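PDB 6GV5: hyperosmolarity resistance protein Emb from Staphylococcus epidermidis, which mediates adherence of the bacterium to fibronectin, binding the surface-immobilized form of this host matrix protein. Local coordinates for residues Met57-Val62 and Arg113-Ile118; Thr20-Pro25 and Lys51-Lys56; Gln15-Thr20 and Ala29-Ile34. One frame throughout, in Å; residues are numbered along the deposited sequence.

Contact 1 (Met57-Val62 and Arg113-Ile118); sequences MEELKV and RTIQEI
E59 gives this contact its solvent edge. CB of E59 touches the tip of I115, 3.8 Å from I115 CD1; the two side chains cross at about a right angle. Beyond CG the chain is extended, and OE2 makes a long, weak ion pair with K56 one turn earlier. A glutamate suits this place, where its CB packs against carbon while its carboxylate reaches the solvent side.

L60 follows and carries the centre, facing I115 with a distance of 5.6 Å between the two CA atoms. CB of L60 rests on I115 CG1 at 3.8 Å. CG stands anti to the backbone N (chi1 179°), from where the CD1 branch turns toward the partner helix: CD1 of L60 meets both T114 CG2 and I118 CD1, each at 3.9 Å. T114 thus offers its methyl to the leucine, while its hydroxyl is bonded to the carbonyl of D110 in its own helix, a common way to bury a threonine in a helix. I118 reaches on to A90 and I91, so helices 40-65, 81-99 and 108-123 meet at this point.

The segment axes approach to 9.6 Å and run in broadly the same direction, 30° apart. The closest contacts are all carbon to carbon, which points to shape fit and the hydrophobic effect as the main cohesion.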
# COMPACT_ATOMS: atom_id res chain seq x y z
N MET A 57 -2.02 -0.38 -1.46
CA MET A 57 -0.93 -1.30 -1.19
C MET A 57 -0.95 -2.48 -2.15
O MET A 57 0.10 -2.98 -2.55
CB MET A 57 -0.98 -1.79 0.26
CG MET A 57 -0.51 -0.75 1.25
SD MET A 57 1.19 -0.21 0.96
CE MET A 57 2.04 -1.75 1.24
N GLU A 58 -2.15 -2.96 -2.53
CA GLU A 58 -2.24 -3.95 -3.59
C GLU A 58 -1.61 -3.42 -4.88
O GLU A 58 -0.85 -4.13 -5.54
CB GLU A 58 -3.70 -4.34 -3.84
CG GLU A 58 -4.32 -5.18 -2.74
CD GLU A 58 -5.76 -5.55 -3.03
OE1 GLU A 58 -6.38 -4.89 -3.90
OE2 GLU A 58 -6.28 -6.49 -2.39
N GLU A 59 -1.95 -2.18 -5.25
CA GLU A 59 -1.38 -1.58 -6.45
C GLU A 59 0.14 -1.47 -6.34
O GLU A 59 0.86 -1.74 -7.31
CB GLU A 59 -1.96 -0.19 -6.67
CG GLU A 59 -3.43 -0.12 -7.02
CD GLU A 59 -3.85 1.31 -7.32
OE1 GLU A 59 -3.05 2.03 -7.95
OE2 GLU A 59 -4.96 1.71 -6.91
N LEU A 60 0.63 -1.06 -5.18
CA LEU A 60 2.07 -0.93 -4.99
C LEU A 60 2.76 -2.29 -5.07
O LEU A 60 3.81 -2.42 -5.72
CB LEU A 60 2.37 -0.26 -3.66
CG LEU A 60 3.86 -0.09 -3.35
CD1 LEU A 60 4.56 0.85 -4.30
CD2 LEU A 60 4.02 0.37 -1.91
N LYS A 61 2.17 -3.31 -4.44
CA LYS A 61 2.79 -4.63 -4.47
C LYS A 61 2.86 -5.18 -5.88
O LYS A 61 3.84 -5.86 -6.24
CB LYS A 61 2.01 -5.59 -3.56
CG LYS A 61 2.34 -5.40 -2.08
CD LYS A 61 1.49 -6.29 -1.17
CE LYS A 61 2.08 -6.36 0.24
NZ LYS A 61 1.23 -7.22 1.14
N VAL A 62 1.85 -4.92 -6.71
CA VAL A 62 1.90 -5.35 -8.10
C VAL A 62 2.99 -4.60 -8.84
O VAL A 62 3.76 -5.19 -9.61
CB VAL A 62 0.53 -5.16 -8.77
CG1 VAL A 62 0.62 -5.36 -10.29
CG2 VAL A 62 -0.48 -6.13 -8.17
N ARG A 113 2.03 8.34 -4.26
CA ARG A 113 3.19 8.99 -4.86
C ARG A 113 4.22 7.97 -5.29
O ARG A 113 4.78 8.05 -6.40
CB ARG A 113 3.80 9.99 -3.88
CG ARG A 113 4.94 10.79 -4.48
CD ARG A 113 5.40 11.91 -3.56
NE ARG A 113 4.35 12.89 -3.30
CZ ARG A 113 4.00 13.85 -4.15
NH1 ARG A 113 4.62 13.97 -5.32
NH2 ARG A 113 3.04 14.70 -3.82
N THR A 114 4.49 6.98 -4.44
CA THR A 114 5.46 5.95 -4.79
C THR A 114 4.99 5.14 -5.99
O THR A 114 5.79 4.82 -6.89
CB THR A 114 5.72 5.04 -3.60
OG1 THR A 114 6.12 5.82 -2.47
CG2 THR A 114 6.83 4.05 -3.93
N ILE A 115 3.71 4.77 -6.02
CA ILE A 115 3.16 4.06 -7.17
C ILE A 115 3.37 4.88 -8.44
O ILE A 115 3.78 4.36 -9.49
CB ILE A 115 1.67 3.75 -6.96
CG1 ILE A 115 1.46 2.77 -5.80
CG2 ILE A 115 1.06 3.18 -8.23
CD1 ILE A 115 0.03 2.78 -5.27
N GLN A 116 3.07 6.19 -8.36
CA GLN A 116 3.17 7.03 -9.55
C GLN A 116 4.62 7.15 -10.02
O GLN A 116 4.87 7.17 -11.22
CB GLN A 116 2.58 8.41 -9.26
CG GLN A 116 2.31 9.22 -10.52
CD GLN A 116 1.30 8.55 -11.44
OE1 GLN A 116 0.13 8.39 -11.09
NE2 GLN A 116 1.75 8.14 -12.63
N GLU A 117 5.57 7.21 -9.08
CA GLU A 117 6.98 7.25 -9.45
C GLU A 117 7.40 5.98 -10.19
O GLU A 117 8.12 6.04 -11.19
CB GLU A 117 7.86 7.45 -8.22
CG GLU A 117 7.74 8.84 -7.59
CD GLU A 117 8.68 9.04 -6.41
OE1 GLU A 117 9.59 8.21 -6.21
OE2 GLU A 117 8.50 10.04 -5.68
N ILE A 118 6.96 4.82 -9.70
CA ILE A 118 7.25 3.57 -10.39
C ILE A 118 6.60 3.56 -11.77
O ILE A 118 7.24 3.21 -12.77
CB ILE A 118 6.79 2.37 -9.55
CG1 ILE A 118 7.62 2.26 -8.26
CG2 ILE A 118 6.88 1.08 -10.36
CD1 ILE A 118 7.02 1.31 -7.23

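Contact 2 (Thr20-Pro25 and Lys51-Lys56); sequences TGLTEP and KFLNGK
The turn between helix 2-18 and helix 24-35 is fastened here to the side of helix 40-65, chiefly by one asparagine, N54, which faces G21 with 4.9 Å between the CA atoms. Its OD1 takes two consecutive backbone N-H groups. The bond from L22 N to N54 OD1, 3.0 Å long, is the better made: it lies in the carbonyl plane, with an N-H...O angle of 151°. The bond from G21 N to N54 OD1 is short at 2.8 Å but bent to 123°, hence weak. The amide is carried to the turn by a CG anti to the backbone N (chi1 -180°), and its other end is used as well: ND2 donates to a water, which also accepts from T20 N. Three successive N-H groups of the turn are therefore served by one side chain, two directly and one through water.

In the three-helix GA module such a turn has no helix to satisfy its amides, and a short side chain with both an acceptor and a donor suits that task. G21 fits because a CB there would run into the carbonyl oxygen of N54. T23 then serves as N-cap of helix 24-35.

L22 continues from the polar bonds into the apolar interior. L22 CG packs beside the amide, 3.7 Å from N54 OD1, while L22 CD2 meets L53 CD2 at 3.6 Å, the two leucines crossing at about a right angle. Both leucines also touch L30 of helix 24-35.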
# COMPACT_ATOMS: atom_id res chain seq x y z
N THR A 20 -5.11 -8.42 2.03
CA THR A 20 -3.84 -8.94 1.55
C THR A 20 -2.90 -7.86 1.05
O THR A 20 -1.69 -8.11 0.94
CB THR A 20 -4.07 -9.95 0.41
OG1 THR A 20 -4.64 -9.27 -0.72
CG2 THR A 20 -5.02 -11.05 0.86
N GLY A 21 -3.41 -6.66 0.75
CA GLY A 21 -2.54 -5.59 0.31
C GLY A 21 -1.72 -5.02 1.46
O GLY A 21 -0.49 -4.90 1.37
N LEU A 22 -2.39 -4.69 2.56
CA LEU A 22 -1.69 -4.18 3.73
C LEU A 22 -0.65 -5.18 4.23
O LEU A 22 -0.86 -6.39 4.20
CB LEU A 22 -2.69 -3.90 4.85
CG LEU A 22 -3.79 -2.87 4.55
CD1 LEU A 22 -4.75 -2.79 5.74
CD2 LEU A 22 -3.18 -1.53 4.24
N THR A 23 0.46 -4.65 4.73
CA THR A 23 1.44 -5.48 5.42
C THR A 23 0.99 -5.69 6.86
O THR A 23 0.14 -4.97 7.39
CB THR A 23 2.81 -4.82 5.40
OG1 THR A 23 2.76 -3.60 6.15
CG2 THR A 23 3.23 -4.52 3.97
N GLU A 24 1.59 -6.70 7.51
CA GLU A 24 1.22 -6.98 8.89
C GLU A 24 1.50 -5.79 9.81
O GLU A 24 0.64 -5.49 10.66
CB GLU A 24 1.95 -8.23 9.39
CG GLU A 24 1.72 -9.45 8.50
N PRO A 25 2.62 -5.08 9.70
CA PRO A 25 2.77 -3.85 10.50
C PRO A 25 1.67 -2.83 10.25
O PRO A 25 1.20 -2.19 11.19
CB PRO A 25 4.15 -3.33 10.07
CG PRO A 25 4.88 -4.53 9.63
CD PRO A 25 3.86 -5.43 8.97
N LYS A 51 -9.57 0.33 4.03
CA LYS A 51 -9.90 -0.33 2.77
C LYS A 51 -9.25 0.38 1.60
O LYS A 51 -8.79 -0.27 0.64
CB LYS A 51 -11.43 -0.38 2.59
CG LYS A 51 -12.09 -1.44 3.44
CD LYS A 51 -13.60 -1.47 3.23
CE LYS A 51 -14.25 -2.50 4.14
NZ LYS A 51 -15.74 -2.40 4.15
N PHE A 52 -9.21 1.71 1.64
CA PHE A 52 -8.58 2.45 0.55
C PHE A 52 -7.07 2.23 0.56
O PHE A 52 -6.46 1.96 -0.49
CB PHE A 52 -8.90 3.94 0.67
CG PHE A 52 -8.24 4.78 -0.38
CD1 PHE A 52 -8.65 4.71 -1.70
CD2 PHE A 52 -7.21 5.64 -0.05
CE1 PHE A 52 -8.03 5.48 -2.67
CE2 PHE A 52 -6.60 6.42 -1.02
CZ PHE A 52 -7.01 6.34 -2.33
N LEU A 53 -6.46 2.31 1.74
CA LEU A 53 -5.03 2.03 1.86
C LEU A 53 -4.72 0.62 1.38
O LEU A 53 -3.70 0.39 0.71
CB LEU A 53 -4.59 2.22 3.31
CG LEU A 53 -3.10 2.03 3.59
CD1 LEU A 53 -2.29 3.14 2.95
CD2 LEU A 53 -2.86 1.97 5.09
N ASN A 54 -5.59 -0.34 1.69
CA ASN A 54 -5.37 -1.70 1.23
C ASN A 54 -5.32 -1.78 -0.28
O ASN A 54 -4.48 -2.48 -0.85
CB ASN A 54 -6.45 -2.63 1.79
CG ASN A 54 -6.25 -4.06 1.35
OD1 ASN A 54 -5.23 -4.68 1.67
ND2 ASN A 54 -7.20 -4.58 0.59
N GLY A 55 -6.23 -1.08 -0.97
CA GLY A 55 -6.21 -1.09 -2.42
C GLY A 55 -4.94 -0.49 -2.98
O GLY A 55 -4.39 -0.97 -3.98
N LYS A 56 -4.45 0.58 -2.35
CA LYS A 56 -3.24 1.22 -2.83
C LYS A 56 -2.03 0.33 -2.59
O LYS A 56 -1.12 0.26 -3.43
CB LYS A 56 -3.04 2.57 -2.15
CG LYS A 56 -4.05 3.62 -2.59
CD LYS A 56 -3.85 3.98 -4.05
CE LYS A 56 -4.85 5.02 -4.53
NZ LYS A 56 -4.72 5.27 -6.00
O HOH W 1 -6.85 -7.42 0.04

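Contact 3 (Gln15-Thr20 and Ala29-Ile34); sequences QITNFT and ALENII
I16 and I34 point their side chains at one another tip to tip across the gap between helix 2-18 and helix 24-35, with I16 CD1 and I34 CG1 4.0 Å apart. In I16 the CG1 branch is anti to the carbonyl carbon (chi1 -73°), and its ethyl arm extends across to the second helix. I16 CD1 also lies 4.3 Å from L30 CB, one turn before I34, so the end of the isoleucine faces the ridge that L30 and I34 form. Long, branched aliphatic chains suit this place because the backbones stay well apart: even the nearest CA atoms, those of I16 and E31, are 7.5 Å from each other.

T17 and E31 have a different relation. Their side chains cross at about a right angle on the outer side of the isoleucine, and T17 OG1 stands 3.4 Å from E31 OE2. The hydroxyl is hydrogen-bonded to the carbonyl of K13 in the preceding turn, and E31 also touches the K13 side chain. Extended beyond CG, the glutamate brings E31 OE2 to 4.3 Å from I16 CG2, along the border of the apolar patch.

The contact thus joins helix 2-18 to helix 24-35, within the GA module range, apolar within and polar at the margin. Cohesion between these segments comes probably from burying I16, L30 and I34, while the carboxylate of E31 keeps the outer border compatible with water.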
# COMPACT_ATOMS: atom_id res chain seq x y z
N GLN A 15 -12.20 -7.58 9.37
CA GLN A 15 -12.08 -7.25 7.95
C GLN A 15 -10.63 -6.91 7.60
O GLN A 15 -10.12 -7.35 6.57
CB GLN A 15 -12.99 -6.08 7.59
CG GLN A 15 -14.47 -6.37 7.73
CD GLN A 15 -15.34 -5.32 7.07
OE1 GLN A 15 -15.10 -4.92 5.93
NE2 GLN A 15 -16.36 -4.86 7.79
N ILE A 16 -9.97 -6.12 8.45
CA ILE A 16 -8.60 -5.70 8.17
C ILE A 16 -7.68 -6.91 8.15
O ILE A 16 -6.74 -6.98 7.35
CB ILE A 16 -8.15 -4.66 9.22
CG1 ILE A 16 -8.85 -3.32 8.96
CG2 ILE A 16 -6.63 -4.48 9.19
CD1 ILE A 16 -8.86 -2.38 10.15
N THR A 17 -7.93 -7.87 9.04
CA THR A 17 -7.10 -9.07 9.07
C THR A 17 -7.17 -9.84 7.76
O THR A 17 -6.20 -10.50 7.37
CB THR A 17 -7.53 -9.97 10.23
OG1 THR A 17 -7.41 -9.24 11.46
CG2 THR A 17 -6.66 -11.22 10.30
N ASN A 18 -8.31 -9.76 7.05
CA ASN A 18 -8.46 -10.48 5.79
C ASN A 18 -7.68 -9.81 4.65
O ASN A 18 -7.33 -10.48 3.67
CB ASN A 18 -9.93 -10.57 5.40
CG ASN A 18 -10.67 -11.64 6.16
OD1 ASN A 18 -10.11 -12.68 6.50
ND2 ASN A 18 -11.96 -11.40 6.42
N PHE A 19 -7.44 -8.51 4.75
CA PHE A 19 -6.78 -7.78 3.67
C PHE A 19 -5.44 -8.42 3.33
O PHE A 19 -4.72 -8.91 4.20
CB PHE A 19 -6.59 -6.32 4.05
CG PHE A 19 -7.87 -5.54 4.22
CD1 PHE A 19 -9.08 -6.04 3.78
CD2 PHE A 19 -7.85 -4.29 4.82
CE1 PHE A 19 -10.25 -5.32 3.94
CE2 PHE A 19 -9.02 -3.56 4.98
CZ PHE A 19 -10.22 -4.08 4.54
N THR A 20 -5.11 -8.42 2.03
CA THR A 20 -3.84 -8.94 1.55
C THR A 20 -2.90 -7.86 1.05
O THR A 20 -1.69 -8.11 0.94
CB THR A 20 -4.07 -9.95 0.41
OG1 THR A 20 -4.64 -9.27 -0.72
CG2 THR A 20 -5.02 -11.05 0.86
N ALA A 29 -1.07 -1.34 13.08
CA ALA A 29 -1.26 0.07 13.33
C ALA A 29 -2.72 0.47 13.16
O ALA A 29 -3.25 1.29 13.93
CB ALA A 29 -0.37 0.89 12.40
N LEU A 30 -3.40 -0.12 12.17
CA LEU A 30 -4.80 0.22 11.91
C LEU A 30 -5.73 -0.41 12.94
O LEU A 30 -6.71 0.22 13.36
CB LEU A 30 -5.18 -0.22 10.50
CG LEU A 30 -4.64 0.69 9.39
CD1 LEU A 30 -4.71 -0.02 8.05
CD2 LEU A 30 -5.42 1.99 9.33
N GLU A 31 -5.45 -1.65 13.35
CA GLU A 31 -6.24 -2.26 14.42
C GLU A 31 -6.15 -1.43 15.69
O GLU A 31 -7.14 -1.25 16.40
CB GLU A 31 -5.76 -3.69 14.66
CG GLU A 31 -6.06 -4.64 13.51
CD GLU A 31 -5.29 -5.95 13.58
OE1 GLU A 31 -4.54 -6.15 14.55
OE2 GLU A 31 -5.43 -6.77 12.64
N ASN A 32 -4.96 -0.90 16.00
CA ASN A 32 -4.81 -0.04 17.16
C ASN A 32 -5.62 1.24 17.01
O ASN A 32 -6.24 1.71 17.97
CB ASN A 32 -3.33 0.29 17.37
CG ASN A 32 -3.09 1.09 18.62
OD1 ASN A 32 -3.68 0.82 19.67
ND2 ASN A 32 -2.24 2.11 18.52
N ILE A 33 -5.61 1.83 15.81
CA ILE A 33 -6.43 3.01 15.55
C ILE A 33 -7.90 2.68 15.76
O ILE A 33 -8.64 3.46 16.38
CB ILE A 33 -6.15 3.54 14.13
CG1 ILE A 33 -4.71 4.06 14.04
CG2 ILE A 33 -7.15 4.63 13.77
CD1 ILE A 33 -4.22 4.29 12.63
N ILE A 34 -8.35 1.54 15.24
CA ILE A 34 -9.74 1.13 15.43
C ILE A 34 -10.08 1.07 16.92
O ILE A 34 -11.10 1.60 17.37
CB ILE A 34 -10.00 -0.23 14.75
CG1 ILE A 34 -9.94 -0.13 13.22
CG2 ILE A 34 -11.35 -0.81 15.19
CD1 ILE A 34 -11.05 0.69 12.60

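How the contacts relate
From the N terminus, helix 2-18 runs into a turn and helix 24-35 comes back beside it; contact 3 closes this hairpin. Contact 2 crosses it: its first segment shares T20 with contact 3 and overlaps the turn, while its second lies on helix 40-65, so the third helix is tied to the first two. F19 touching N54 joins these neighbouring contacts. Contact 1 follows in series, opening further along the same helix 40-65 and closing a long loop at helix 108-123. Between contacts 2 and 1, K61 NZ probably hydrogen-bonds to the carbonyl oxygen of T20, and continuous helix 40-65 links the GA module to the FIVAR region.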